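Local coordinates for protein AxyAgu115A (Amphibacillus xylanus NBRC 15112, PDB 6NPS) that probably removes glucuronic acid side groups from arabinoglucuronoxylan, acting as an alpha-glucuronidase of glycoside hydrolase family 115, at residues A[492-495]-A[496-500]; A[270-273]-A[274-277]; A[437-441]-A[442-446]; A[71-74]-A[75-78]. The protein carries 3 engineered substitutions. All coordinates share one frame; numbering follows the deposited sequence.

Contact 1: A[492-495]-A[496-500]; sequences QQFA and GVFNL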
loop_
_atom_site.group_PDB
_atom_site.type_symbol
_atom_site.label_atom_id
_atom_site.label_comp_id
_atom_site.label_asym_id
_atom_site.label_seq_id
_atom_site.Cartn_x
_atom_site.Cartn_y
_atom_site.Cartn_z
ATOM N N GLN A 492 6.044 47.230 -11.030
ATOM C CA GLN A 492 7.402 47.471 -11.521
ATOM C C GLN A 492 7.720 46.618 -12.747
ATOM O O GLN A 492 8.374 47.087 -13.681
ATOM C CB GLN A 492 8.380 47.194 -10.382
ATOM C CG GLN A 492 9.845 47.441 -10.634
ATOM C CD GLN A 492 10.652 47.198 -9.344
ATOM O OE1 GLN A 492 10.788 46.053 -8.882
ATOM N NE2 GLN A 492 11.141 48.276 -8.740
ATOM N N GLN A 493 7.262 45.358 -12.775
ATOM C CA GLN A 493 7.484 44.526 -13.954
ATOM C C GLN A 493 6.472 44.773 -15.077
ATOM O O GLN A 493 6.814 44.584 -16.244
ATOM C CB GLN A 493 7.433 43.040 -13.605
ATOM C CG GLN A 493 8.092 42.622 -12.323
ATOM C CD GLN A 493 9.425 43.279 -12.093
ATOM O OE1 GLN A 493 10.196 43.475 -13.036
ATOM N NE2 GLN A 493 9.706 43.641 -10.831
ATOM N N PHE A 494 5.217 45.127 -14.768
ATOM C CA PHE A 494 4.158 45.029 -15.772
ATOM C C PHE A 494 3.411 46.345 -16.008
ATOM O O PHE A 494 2.360 46.340 -16.659
ATOM C CB PHE A 494 3.183 43.920 -15.396
ATOM C CG PHE A 494 3.813 42.566 -15.429
ATOM C CD1 PHE A 494 4.324 42.064 -16.622
ATOM C CD2 PHE A 494 3.938 41.806 -14.280
ATOM C CE1 PHE A 494 4.953 40.805 -16.656
ATOM C CE2 PHE A 494 4.585 40.534 -14.318
ATOM C CZ PHE A 494 5.082 40.060 -15.505
ATOM N N ALA A 495 3.949 47.475 -15.540
ATOM C CA ALA A 495 3.358 48.770 -15.864
ATOM C C ALA A 495 3.222 48.913 -17.373
ATOM O O ALA A 495 4.168 48.657 -18.119
ATOM C CB ALA A 495 4.222 49.904 -15.312
ATOM N N GLY A 496 2.030 49.292 -17.828
ATOM C CA GLY A 496 1.819 49.453 -19.248
ATOM C C GLY A 496 1.576 48.167 -20.002
ATOM O O GLY A 496 1.161 48.221 -21.165
ATOM N N VAL A 497 1.817 47.014 -19.386
ATOM C CA VAL A 497 1.528 45.727 -20.006
ATOM C C VAL A 497 0.113 45.267 -19.679
ATOM O O VAL A 497 -0.650 44.841 -20.555
ATOM C CB VAL A 497 2.562 44.684 -19.530
ATOM C CG1 VAL A 497 2.309 43.368 -20.223
ATOM C CG2 VAL A 497 3.989 45.181 -19.738
ATOM N N PHE A 498 -0.223 45.308 -18.400
ATOM C CA PHE A 498 -1.458 44.770 -17.863
ATOM C C PHE A 498 -2.282 45.917 -17.289
ATOM O O PHE A 498 -1.725 46.859 -16.717
ATOM C CB PHE A 498 -1.128 43.754 -16.776
ATOM C CG PHE A 498 -0.590 42.446 -17.301
ATOM C CD1 PHE A 498 -1.161 41.854 -18.433
ATOM C CD2 PHE A 498 0.448 41.792 -16.653
ATOM C CE1 PHE A 498 -0.685 40.631 -18.911
ATOM C CE2 PHE A 498 0.917 40.567 -17.108
ATOM C CZ PHE A 498 0.356 39.983 -18.246
ATOM N N ASN A 499 -3.595 45.863 -17.448
ATOM C CA ASN A 499 -4.404 46.885 -16.805
ATOM C C ASN A 499 -4.596 46.510 -15.332
ATOM O O ASN A 499 -4.082 45.492 -14.840
ATOM C CB ASN A 499 -5.729 47.074 -17.554
ATOM C CG ASN A 499 -6.570 45.816 -17.613
ATOM O OD1 ASN A 499 -6.576 44.990 -16.692
ATOM N ND2 ASN A 499 -7.319 45.670 -18.705
ATOM N N LEU A 500 -5.381 47.323 -14.622
ATOM C CA LEU A 500 -5.566 47.108 -13.191
ATOM C C LEU A 500 -6.113 45.712 -12.882
ATOM O O LEU A 500 -5.614 45.019 -11.976
ATOM C CB LEU A 500 -6.482 48.196 -12.636
ATOM C CG LEU A 500 -6.670 48.088 -11.133
ATOM C CD1 LEU A 500 -6.571 49.478 -10.526
ATOM C CD2 LEU A 500 -8.017 47.403 -10.822
#

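Contact 2: A[270-273]-A[274-277]; sequences AWNF and ITNR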
loop_
_atom_site.group_PDB
_atom_site.type_symbol
_atom_site.label_atom_id
_atom_site.label_comp_id
_atom_site.label_asym_id
_atom_site.label_seq_id
_atom_site.Cartn_x
_atom_site.Cartn_y
_atom_site.Cartn_z
ATOM N N ALA A 270 46.296 16.906 2.037
ATOM C CA ALA A 270 45.392 16.561 3.120
ATOM C C ALA A 270 44.688 17.826 3.579
ATOM O O ALA A 270 45.344 18.781 4.009
ATOM C CB ALA A 270 46.158 15.916 4.282
ATOM N N TRP A 271 43.357 17.863 3.456
ATOM C CA TRP A 271 42.563 18.985 3.972
ATOM C C TRP A 271 42.413 18.750 5.472
ATOM O O TRP A 271 41.396 18.255 5.963
ATOM C CB TRP A 271 41.226 19.073 3.255
ATOM C CG TRP A 271 40.488 20.342 3.534
ATOM C CD1 TRP A 271 39.315 20.474 4.221
ATOM C CD2 TRP A 271 40.873 21.665 3.132
ATOM N NE1 TRP A 271 38.941 21.798 4.271
ATOM C CE2 TRP A 271 39.879 22.552 3.612
ATOM C CE3 TRP A 271 41.953 22.185 2.409
ATOM C CZ2 TRP A 271 39.943 23.928 3.402
ATOM C CZ3 TRP A 271 42.017 23.557 2.199
ATOM C CH2 TRP A 271 41.014 24.414 2.696
ATOM N N ASN A 272 43.480 19.077 6.200
ATOM C CA ASN A 272 43.649 18.623 7.578
ATOM C C ASN A 272 44.702 19.509 8.235
ATOM O O ASN A 272 45.896 19.380 7.945
ATOM C CB ASN A 272 44.066 17.152 7.608
ATOM C CG ASN A 272 43.967 16.545 8.993
ATOM O OD1 ASN A 272 44.515 17.083 9.958
ATOM N ND2 ASN A 272 43.266 15.414 9.099
ATOM N N PHE A 273 44.256 20.419 9.102
ATOM C CA PHE A 273 45.169 21.347 9.757
ATOM C C PHE A 273 46.038 20.662 10.797
ATOM O O PHE A 273 47.057 21.229 11.209
ATOM C CB PHE A 273 44.379 22.482 10.409
ATOM C CG PHE A 273 45.217 23.668 10.776
ATOM C CD1 PHE A 273 45.696 24.528 9.796
ATOM C CD2 PHE A 273 45.522 23.931 12.097
ATOM C CE1 PHE A 273 46.455 25.629 10.130
ATOM C CE2 PHE A 273 46.289 25.027 12.435
ATOM C CZ PHE A 273 46.758 25.878 11.440
ATOM N N ILE A 274 45.655 19.465 11.240
ATOM C CA ILE A 274 46.468 18.726 12.203
ATOM C C ILE A 274 47.640 18.045 11.506
ATOM O O ILE A 274 48.802 18.218 11.900
ATOM C CB ILE A 274 45.598 17.707 12.963
ATOM C CG1 ILE A 274 44.476 18.421 13.730
ATOM C CG2 ILE A 274 46.439 16.842 13.906
ATOM C CD1 ILE A 274 43.174 17.637 13.759
ATOM N N THR A 275 47.359 17.238 10.475
ATOM C CA THR A 275 48.421 16.449 9.852
ATOM C C THR A 275 49.134 17.188 8.726
ATOM O O THR A 275 50.256 16.816 8.375
ATOM C CB THR A 275 47.862 15.114 9.318
ATOM O OG1 THR A 275 46.952 15.376 8.243
ATOM C CG2 THR A 275 47.123 14.339 10.419
ATOM N N ASN A 276 48.515 18.216 8.149
ATOM C CA ASN A 276 49.118 18.999 7.072
ATOM C C ASN A 276 49.056 20.484 7.453
ATOM O O ASN A 276 48.529 21.328 6.730
ATOM C CB ASN A 276 48.414 18.679 5.738
ATOM C CG ASN A 276 48.907 19.533 4.576
ATOM O OD1 ASN A 276 50.076 19.914 4.519
ATOM N ND2 ASN A 276 48.002 19.856 3.650
ATOM N N ARG A 277 49.606 20.809 8.624
ATOM C CA ARG A 277 49.502 22.181 9.113
ATOM C C ARG A 277 50.173 23.164 8.162
ATOM O O ARG A 277 49.557 24.136 7.727
ATOM C CB ARG A 277 50.114 22.305 10.505
ATOM C CG ARG A 277 50.146 23.735 10.995
ATOM C CD ARG A 277 50.301 23.762 12.480
ATOM N NE ARG A 277 50.000 25.076 13.014
ATOM C CZ ARG A 277 49.334 25.268 14.142
ATOM N NH1 ARG A 277 48.905 24.217 14.834
ATOM N NH2 ARG A 277 49.091 26.502 14.568
#

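Contact 3: A[437-441]-A[442-446]; sequences MAYDF and GVRDL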
loop_
_atom_site.group_PDB
_atom_site.type_symbol
_atom_site.label_atom_id
_atom_site.label_comp_id
_atom_site.label_asym_id
_atom_site.label_seq_id
_atom_site.Cartn_x
_atom_site.Cartn_y
_atom_site.Cartn_z
ATOM N N MET A 437 12.475 39.004 12.498
ATOM C CA MET A 437 12.878 38.537 13.817
ATOM C C MET A 437 14.402 38.558 13.978
ATOM O O MET A 437 14.922 38.914 15.048
ATOM C CB MET A 437 12.344 37.136 14.044
ATOM C CG MET A 437 12.495 36.697 15.460
ATOM S SD MET A 437 11.682 35.123 15.673
ATOM C CE MET A 437 11.940 34.828 17.408
ATOM N N ALA A 438 15.134 38.168 12.936
ATOM C CA ALA A 438 16.599 38.207 13.005
ATOM C C ALA A 438 17.096 39.631 13.220
ATOM O O ALA A 438 17.981 39.880 14.056
ATOM C CB ALA A 438 17.179 37.628 11.726
ATOM N N TYR A 439 16.482 40.603 12.532
ATOM C CA TYR A 439 16.837 42.003 12.763
ATOM C C TYR A 439 16.495 42.441 14.179
ATOM O O TYR A 439 17.273 43.147 14.828
ATOM C CB TYR A 439 16.115 42.879 11.740
ATOM C CG TYR A 439 16.603 44.298 11.668
ATOM C CD1 TYR A 439 16.151 45.253 12.570
ATOM C CD2 TYR A 439 17.509 44.690 10.688
ATOM C CE1 TYR A 439 16.591 46.591 12.494
ATOM C CE2 TYR A 439 17.946 45.995 10.607
ATOM C CZ TYR A 439 17.484 46.939 11.514
ATOM O OH TYR A 439 17.913 48.238 11.425
ATOM N N ASP A 440 15.312 42.056 14.663
ATOM C CA ASP A 440 14.896 42.385 16.023
ATOM C C ASP A 440 15.861 41.832 17.067
ATOM O O ASP A 440 16.017 42.413 18.144
ATOM C CB ASP A 440 13.490 41.836 16.292
ATOM C CG ASP A 440 12.380 42.501 15.406
ATOM O OD1 ASP A 440 12.609 43.609 14.836
ATOM O OD2 ASP A 440 11.260 41.892 15.294
ATOM N N PHE A 441 16.463 40.684 16.810
ATOM C CA PHE A 441 17.444 40.151 17.745
ATOM C C PHE A 441 18.851 40.716 17.503
ATOM O O PHE A 441 19.820 40.194 18.066
ATOM C CB PHE A 441 17.498 38.626 17.658
ATOM C CG PHE A 441 16.422 37.908 18.466
ATOM C CD1 PHE A 441 15.116 37.872 18.007
ATOM C CD2 PHE A 441 16.744 37.260 19.666
ATOM C CE1 PHE A 441 14.126 37.196 18.716
ATOM C CE2 PHE A 441 15.784 36.585 20.386
ATOM C CZ PHE A 441 14.463 36.544 19.903
ATOM N N GLY A 442 18.991 41.719 16.644
ATOM C CA GLY A 442 20.272 42.366 16.463
ATOM C C GLY A 442 21.158 41.740 15.411
ATOM O O GLY A 442 22.374 41.912 15.474
ATOM N N VAL A 443 20.597 41.041 14.432
ATOM C CA VAL A 443 21.370 40.491 13.316
ATOM C C VAL A 443 21.269 41.493 12.179
ATOM O O VAL A 443 20.325 41.452 11.382
ATOM C CB VAL A 443 20.867 39.119 12.872
ATOM C CG1 VAL A 443 21.773 38.583 11.702
ATOM C CG2 VAL A 443 20.915 38.141 14.044
ATOM N N ARG A 444 22.259 42.367 12.069
ATOM C CA ARG A 444 22.098 43.537 11.225
ATOM C C ARG A 444 23.298 43.860 10.358
ATOM O O ARG A 444 23.229 44.823 9.593
ATOM C CB ARG A 444 21.780 44.767 12.088
ATOM C CG ARG A 444 20.446 44.654 12.774
ATOM C CD ARG A 444 20.202 45.778 13.735
ATOM N NE ARG A 444 19.027 45.484 14.536
ATOM C CZ ARG A 444 18.496 46.325 15.414
ATOM N NH1 ARG A 444 19.042 47.536 15.597
ATOM N NH2 ARG A 444 17.449 45.956 16.129
ATOM N N ASP A 445 24.385 43.106 10.441
ATOM C CA ASP A 445 25.571 43.473 9.679
ATOM C C ASP A 445 25.668 42.775 8.333
ATOM O O ASP A 445 26.172 43.362 7.370
ATOM C CB ASP A 445 26.815 43.183 10.508
ATOM C CG ASP A 445 27.074 44.291 11.533
ATOM O OD1 ASP A 445 26.280 44.418 12.502
ATOM O OD2 ASP A 445 28.049 45.053 11.345
ATOM N N LEU A 446 25.170 41.552 8.220
ATOM C CA LEU A 446 25.311 40.853 6.954
ATOM C C LEU A 446 24.102 39.956 6.756
ATOM O O LEU A 446 23.729 39.225 7.675
ATOM C CB LEU A 446 26.621 40.030 6.955
ATOM C CG LEU A 446 26.971 39.287 5.667
ATOM C CD1 LEU A 446 28.510 39.107 5.547
ATOM C CD2 LEU A 446 26.336 37.921 5.684
#

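Contact 4: A[71-74]-A[75-78]; sequences GHSP and LLDE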
loop_
_atom_site.group_PDB
_atom_site.type_symbol
_atom_site.label_atom_id
_atom_site.label_comp_id
_atom_site.label_asym_id
_atom_site.label_seq_id
_atom_site.Cartn_x
_atom_site.Cartn_y
_atom_site.Cartn_z
ATOM N N GLY A 71 34.650 63.436 -3.955
ATOM C CA GLY A 71 36.063 63.165 -3.924
ATOM C C GLY A 71 36.632 62.610 -5.210
ATOM O O GLY A 71 37.843 62.409 -5.296
ATOM N N HIS A 72 35.806 62.370 -6.217
ATOM C CA HIS A 72 36.268 61.892 -7.513
ATOM C C HIS A 72 35.601 62.681 -8.628
ATOM O O HIS A 72 35.351 62.147 -9.719
ATOM C CB HIS A 72 35.968 60.403 -7.701
ATOM C CG HIS A 72 36.670 59.506 -6.736
ATOM N ND1 HIS A 72 38.028 59.272 -6.788
ATOM C CD2 HIS A 72 36.197 58.764 -5.709
ATOM C CE1 HIS A 72 38.361 58.434 -5.822
ATOM N NE2 HIS A 72 37.265 58.100 -5.164
ATOM N N SER A 73 35.231 63.916 -8.359
ATOM C CA SER A 73 34.474 64.689 -9.336
ATOM C C SER A 73 34.768 66.144 -9.089
ATOM O O SER A 73 34.285 66.723 -8.103
ATOM C CB SER A 73 32.971 64.426 -9.250
ATOM O OG SER A 73 32.282 65.506 -9.863
ATOM N N PRO A 74 35.598 66.769 -9.926
ATOM C CA PRO A 74 35.779 68.219 -9.783
ATOM C C PRO A 74 34.477 68.987 -9.979
ATOM O O PRO A 74 34.254 69.997 -9.290
ATOM C CB PRO A 74 36.830 68.557 -10.848
ATOM C CG PRO A 74 36.980 67.314 -11.686
ATOM C CD PRO A 74 36.577 66.165 -10.845
ATOM N N LEU A 75 33.596 68.513 -10.885
ATOM C CA LEU A 75 32.323 69.194 -11.130
ATOM C C LEU A 75 31.471 69.232 -9.868
ATOM O O LEU A 75 30.884 70.268 -9.529
ATOM C CB LEU A 75 31.539 68.501 -12.262
ATOM C CG LEU A 75 30.265 69.238 -12.755
ATOM C CD1 LEU A 75 30.389 70.756 -12.802
ATOM C CD2 LEU A 75 29.748 68.708 -14.094
ATOM N N LEU A 76 31.352 68.087 -9.184
ATOM C CA LEU A 76 30.604 68.052 -7.935
ATOM C C LEU A 76 31.139 69.057 -6.937
ATOM O O LEU A 76 30.362 69.722 -6.244
ATOM C CB LEU A 76 30.648 66.665 -7.329
ATOM C CG LEU A 76 29.653 65.751 -8.026
ATOM C CD1 LEU A 76 29.637 64.447 -7.282
ATOM C CD2 LEU A 76 28.268 66.398 -8.082
ATOM N N ASP A 77 32.466 69.188 -6.853
ATOM C CA ASP A 77 33.051 70.180 -5.965
ATOM C C ASP A 77 32.694 71.593 -6.406
ATOM O O ASP A 77 32.421 72.458 -5.564
ATOM C CB ASP A 77 34.562 69.992 -5.903
ATOM C CG ASP A 77 34.954 68.771 -5.088
ATOM O OD1 ASP A 77 34.372 68.587 -3.993
ATOM O OD2 ASP A 77 35.842 68.002 -5.524
ATOM N N GLU A 78 32.707 71.859 -7.715
ATOM C CA GLU A 78 32.336 73.194 -8.192
ATOM C C GLU A 78 30.892 73.523 -7.833
ATOM O O GLU A 78 30.592 74.630 -7.369
ATOM C CB GLU A 78 32.512 73.305 -9.704
ATOM C CG GLU A 78 33.921 73.374 -10.210
ATOM C CD GLU A 78 33.982 73.224 -11.723
ATOM O OE1 GLU A 78 34.828 72.441 -12.212
ATOM O OE2 GLU A 78 33.171 73.873 -12.418
HETATM O O HOH W 1 36.897 65.359 -6.783
#

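Contact 1: A[492-495]-A[496-500]
A type II beta turn over Phe494, Ala495, Gly496 and Val497 carries the chain from helix 482-494 toward helix 500-519. One oxygen organises it: Phe494 O accepts from Val497 N at 2.9 Å and from Phe498 N at 3.3 Å. The two donors approach differently. Phe498 N comes nearly along the C=O axis, whereas Val497 N sits well above the carbonyl plane. Gly496 takes the third position of the turn with a positive phi, where a side chain would run into Ala495 O.

The turn brings the rings of Phe494 and Phe498 side by side, with centroids 5.1 Å apart and planes at an oblique 47°. Both hold CG anti to the carbonyl carbon (chi1 -65° and -74°), which sends the rings the same way. Phe498 CD2 approaches Phe494 CG to 3.7 Å, while Phe498 CE2 lies over the outer part of one Phe494 face. The opposite face is covered by Gln493 CB, so the ring is held between its preceding residue and the aromatic four positions on. Val497 CB meets Phe494 CB at 4.2 Å. Replacing Phe494 by an alanine would probably open a gap beside Phe498 and let that ring turn more easily.

Around the turn, Phe494 packs on Val571 of helix 564-596, Phe498 rests on Lys503 and Val506 of helix 500-519, and Val497 touches Val559 and His563 in the loop ahead of helix 564-596.

Contact 2: A[270-273]-A[274-277]
Phe273 and Arg277 cross four residues apart, the arginine chain running over one face of the ring, where an Asx motif at Asn272 shapes the loop just ahead of helix 277-291. Arg277 CG stands 4.3 Å from the Phe273 ring centroid, close to the ring normal, in a CH-pi contact. Farther out the flat groups are inclined by 47°, so this is no parallel stack: Phe273 CE2 is directed at the centre of the guanidinium and comes within 3.5 Å of Arg277 CZ. Both side chains leave the backbone with CG anti to N (chi1 -164° for Phe273, 175° for Arg277), and the arginine then runs extended, which carries its end past the ring to a salt bridge between NH1 and Asp326. Phe273 also packs on Val327 and Thr330 of helix 317-338 and on Thr281 of helix 277-291, joining the two helices.

Asn272 is turned against Thr275. In the Asx motif its OD1 accepts from Thr275 N at 2.9 Å, with the donor well above the carbonyl plane, and its main-chain O accepts from Asn276 N. A weaker, more bent bond joins OD1 to Ile274 N. Thr275 OG1 crosses over to within 3.3 Å of Asn272 CG.

Asn276 is the N-cap of helix 277-291, its OD1 accepting weakly from Gly279 N. The other end of this amide serves the loop: ND2 donates to Tyr267 O and, at 2.9 Å, to Ala270 O, in a nearly straight bond with the acceptor lying in the amide plane of Asn276.

Contact 3: A[437-441]-A[442-446]
The ring of Tyr439 and the guanidinium of Arg444 lie flat on one another, their centres 4.2 Å apart and their planes only 14° from parallel. Arg444 NE sits over the outer part of the ring face, 3.4 Å from Tyr439 CE1, and Arg444 CG makes a CH-pi contact farther back at 3.7 Å from the ring centroid. Tyr439 also stacks with Phe471. At its edge, in its own plane, the guanidinium meets the main chain of the same tyrosine: Arg444 NE and NH2 grip Tyr439 O side-on, at 2.9 and 3.1 Å. With CG anti to its carbonyl carbon (chi1 -66°) and the chain extended from CG to NE, Arg444 lies across the tyrosine at about a right angle, and ring and carbonyl together fix the rotation of its end.

A third donor to Tyr439 O, Gly442 N, approaches from well above the carbonyl plane. This bond and that from Val443 N to Ala438 O, both 2.9 Å, form the Schellman motif that ends helix 428-440, with Gly442 as its C-prime residue at a phi of 89°. The motif's hydrophobic side is Ala438 CB against Val443 CB at 4.1 Å.

A leucine in place of Arg444 would probably leave Tyr439 O without two of its three donors and the tyrosine ring without its flat cationic cover.

Val443 packs on Tyr405 and Met407 of strand 405-410 and on Leu382 of strand 379-383, just before the chain enters barrel strand 446-450. Asp440, on the helix end, bonds instead to Thr476 and Thr835.

Contact 4: A[71-74]-A[75-78]
From an extended conformation at Ser73 (phi -153°) the chain bends into helix 74-81 at Pro74, and Glu78 N donates to Pro74 O at 2.9 Å, in the carbonyl plane, to close the first full helical turn. Preceding that bond is a longer, weak one from Asp77 N to Ser73 O.

The side chain of Ser73 reaches forward to the first turn of the helix. Its OG, set anti to the serine's own N (chi1 160°), receives Leu76 N at 2.8 Å in a nearly straight bond. The same hydroxyl is hydrogen-bonded to OE2 of Glu25, whose OE1 takes Leu75 N, so one carboxylate holds the capping group and also satisfies a backbone N-H of the first turn. Leu76 folds its CB and CG close to the serine, with Ser73 CB 3.8 Å from Leu76 CG, and continues onto Val114 and Ala116 of strand 109-117.

Ser73 is thus the N-cap of the helix, and its side-chain and main-chain oxygens together make an ST motif, whose main-chain half is the weak bond from Asp77 N. Pro74, the first helical residue, suits this place because it has no N-H left to be satisfied there.

On the outer side a water bridges cap and helix: it accepts from Ser73 N at 2.7 Å and donates to Asp77 OD2 at 3.1 Å. The carboxylate of Asp77 lies near the amino end of the helix, where the helix dipole would probably favour its negative charge. Glu78 runs its CG past Pro74 O at 3.5 Å, and its OE2 forms a salt bridge with Arg57.

Overall arrangement
The four contacts are separate helix ends, none touching another. Contacts 2 and 4 lead into helices, contact 3 closes one, and contact 1 turns between two. Contact 3 is the most central, about 18 Å from the centre of the chain, and its centre is about 35 Å from those of contacts 1 and 2, which lie on opposite sides of the chain's centre, about 58 Å apart between their own centres. Contact 3 enters strand 446-450 of the eight-stranded parallel barrel at its amino end, whereas TIM-barrel active sites generally lie at the carboxyl ends. A glycerol bound at Gly442 O is probably from crystallisation. Contact 4, about 37 Å from contact 3 between centres, flanks the separate sheet containing strands 64-69 and 109-117.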